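Local coordinates for extracellular invertase (Aspergillus kawachii, PDB 5XH8), which probably hydrolyses sucrose and related beta-fructosides as a family 32 glycosidase, with high activity in transferring fructosyl groups to make fructooligosaccharides such as 1-kestose, at residues L17-F23 with N362-W366. Sequence-based numbering, arbitrary orientation.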
loop_
_atom_site.group_PDB
_atom_site.type_symbol
_atom_site.label_atom_id
_atom_site.label_comp_id
_atom_site.label_asym_id
_atom_site.label_seq_id
_atom_site.Cartn_x
_atom_site.Cartn_y
_atom_site.Cartn_z
ATOM N N LEU A 17 -22.410 37.468 15.671
ATOM C CA LEU A 17 -21.244 38.316 15.982
ATOM C C LEU A 17 -20.120 38.134 14.947
ATOM O O LEU A 17 -20.144 37.166 14.194
ATOM C CB LEU A 17 -20.736 38.043 17.398
ATOM C CG LEU A 17 -21.690 38.445 18.536
ATOM C CD1 LEU A 17 -21.242 37.848 19.856
ATOM C CD2 LEU A 17 -21.770 39.961 18.655
ATOM N N PRO A 18 -19.159 39.079 14.887
ATOM C CA PRO A 18 -18.042 38.927 13.968
ATOM C C PRO A 18 -17.139 37.737 14.293
ATOM O O PRO A 18 -17.120 37.236 15.430
ATOM C CB PRO A 18 -17.237 40.226 14.138
ATOM C CG PRO A 18 -18.182 41.193 14.755
ATOM C CD PRO A 18 -19.120 40.378 15.585
ATOM N N ASN A 19 -16.409 37.318 13.272
ATOM C CA ASN A 19 -15.417 36.247 13.389
ATOM C C ASN A 19 -14.374 36.645 14.400
ATOM O O ASN A 19 -13.915 37.778 14.380
ATOM C CB ASN A 19 -14.717 36.020 12.060
ATOM C CG ASN A 19 -15.628 35.405 11.029
ATOM O OD1 ASN A 19 -16.686 34.876 11.346
ATOM N ND2 ASN A 19 -15.218 35.476 9.780
ATOM N N GLY A 20 -14.033 35.734 15.305
ATOM C CA GLY A 20 -12.990 36.023 16.295
ATOM C C GLY A 20 -13.422 36.806 17.519
ATOM O O GLY A 20 -12.642 36.919 18.450
ATOM N N SER A 21 -14.670 37.314 17.554
ATOM C CA SER A 21 -15.099 38.228 18.608
ATOM C C SER A 21 -15.246 37.511 19.944
ATOM O O SER A 21 -15.101 38.137 20.984
ATOM C CB SER A 21 -16.411 38.947 18.210
ATOM O OG SER A 21 -17.488 38.028 18.102
ATOM N N LEU A 22 -15.487 36.197 19.921
ATOM C CA LEU A 22 -15.586 35.402 21.139
ATOM C C LEU A 22 -14.345 34.519 21.421
ATOM O O LEU A 22 -14.439 33.530 22.142
ATOM C CB LEU A 22 -16.843 34.552 21.100
ATOM C CG LEU A 22 -18.202 35.260 20.907
ATOM C CD1 LEU A 22 -19.302 34.226 20.860
ATOM C CD2 LEU A 22 -18.476 36.263 22.027
ATOM N N PHE A 23 -13.179 34.910 20.926
ATOM C CA PHE A 23 -11.964 34.106 21.112
ATOM C C PHE A 23 -11.644 33.859 22.591
ATOM O O PHE A 23 -11.426 32.714 22.997
ATOM C CB PHE A 23 -10.775 34.757 20.398
ATOM C CG PHE A 23 -9.519 33.944 20.459
ATOM C CD1 PHE A 23 -9.322 32.873 19.589
ATOM C CD2 PHE A 23 -8.526 34.245 21.383
ATOM C CE1 PHE A 23 -8.145 32.104 19.651
ATOM C CE2 PHE A 23 -7.357 33.473 21.458
ATOM C CZ PHE A 23 -7.174 32.405 20.579
ATOM N N ASN A 362 -17.093 30.195 14.191
ATOM C CA ASN A 362 -16.325 31.288 13.582
ATOM C C ASN A 362 -16.089 32.436 14.545
ATOM O O ASN A 362 -15.068 33.104 14.450
ATOM C CB ASN A 362 -16.993 31.810 12.319
ATOM C CG ASN A 362 -17.031 30.772 11.217
ATOM O OD1 ASN A 362 -16.307 29.778 11.242
ATOM N ND2 ASN A 362 -17.885 30.996 10.255
ATOM N N GLN A 363 -17.015 32.620 15.482
ATOM C CA GLN A 363 -16.900 33.658 16.512
ATOM C C GLN A 363 -15.844 33.264 17.537
ATOM O O GLN A 363 -15.006 34.074 17.936
ATOM C CB GLN A 363 -18.260 33.866 17.199
ATOM C CG GLN A 363 -19.304 34.536 16.305
ATOM C CD GLN A 363 -19.880 33.623 15.234
ATOM O OE1 GLN A 363 -19.971 32.396 15.392
ATOM N NE2 GLN A 363 -20.294 34.222 14.142
ATOM N N GLN A 364 -15.879 32.010 17.965
ATOM C CA GLN A 364 -14.903 31.535 18.934
ATOM C C GLN A 364 -13.516 31.432 18.289
ATOM O O GLN A 364 -12.528 31.809 18.893
ATOM C CB GLN A 364 -15.352 30.204 19.538
ATOM C CG GLN A 364 -14.486 29.755 20.694
ATOM C CD GLN A 364 -15.169 28.714 21.547
ATOM O OE1 GLN A 364 -15.629 29.005 22.648
ATOM N NE2 GLN A 364 -15.242 27.480 21.030
ATOM N N ASN A 365 -13.456 30.952 17.055
ATOM C CA ASN A 365 -12.202 30.756 16.353
ATOM C C ASN A 365 -11.253 29.753 17.041
ATOM O O ASN A 365 -10.045 29.795 16.811
ATOM C CB ASN A 365 -11.478 32.084 16.089
ATOM C CG ASN A 365 -10.384 31.953 15.029
ATOM O OD1 ASN A 365 -10.498 31.167 14.112
ATOM N ND2 ASN A 365 -9.313 32.696 15.183
ATOM N N TRP A 366 -11.808 28.870 17.874
ATOM C CA TRP A 366 -11.117 27.676 18.342
ATOM C C TRP A 366 -12.183 26.669 18.752
ATOM O O TRP A 366 -13.344 27.027 18.976
ATOM C CB TRP A 366 -10.160 27.942 19.515
ATOM C CG TRP A 366 -10.829 28.511 20.764
ATOM C CD1 TRP A 366 -11.055 29.834 21.037
ATOM C CD2 TRP A 366 -11.361 27.775 21.887
ATOM N NE1 TRP A 366 -11.687 29.971 22.254
ATOM C CE2 TRP A 366 -11.902 28.731 22.792
ATOM C CE3 TRP A 366 -11.426 26.420 22.220
ATOM C CZ2 TRP A 366 -12.507 28.371 23.995
ATOM C CZ3 TRP A 366 -11.999 26.060 23.443
ATOM C CH2 TRP A 366 -12.551 27.039 24.306
HETATM O O HOH W 1 -14.190 31.262 23.864
#
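The indole of Trp-366 turns its pyrrole edge to the face of Phe-23 in a T-shaped stack, centroids 5.3 Å apart and planes at 83°; CD1 of the indole makes the approach, 3.8 Å from CD1 of Phe-23. At the same edge, Trp-366 NE1 donates to Phe-23 O (2.9 Å), in the carbonyl plane on a lone pair. One indole face carries the amide carbon CD of Gln-364, offset toward the rim, and Arg-27 makes a cation-pi contact with the ring. Near the plane of the phenyl ring, at its edge, lies Asn-365 O.

The side chain of Gln-363 bends at chi2 (74°), which brings NE2 to Leu-17 O at 2.9 Å in a nearly straight bond (170°), the acceptor lying in the amide plane. CB of Gln-363 packs beside CD1 of Leu-22 at 3.8 Å. Between these ends, the overlapping turns Pro-18 to Ser-21 (type II) and Gly-20 to Phe-23 (type I) meet the end of helix 361-364: Gly-20 N donates to Asn-362 O (3.0 Å) and Leu-22 N to Gln-363 O (2.9 Å), the latter from above the carbonyl plane. Ser-21 OG braces the first turn by donating to Pro-18 O.

A water lies 2.9 Å from both Leu-22 O and Gln-364 OE1 and can donate to either, bridging the segments. Carbonyls of the helix's last turn thus find donors in the N-terminal loop before strand 37-47; the loop's backbone is held to the helix end, and the indole N-H ties it to the start of propeller strand 366-385.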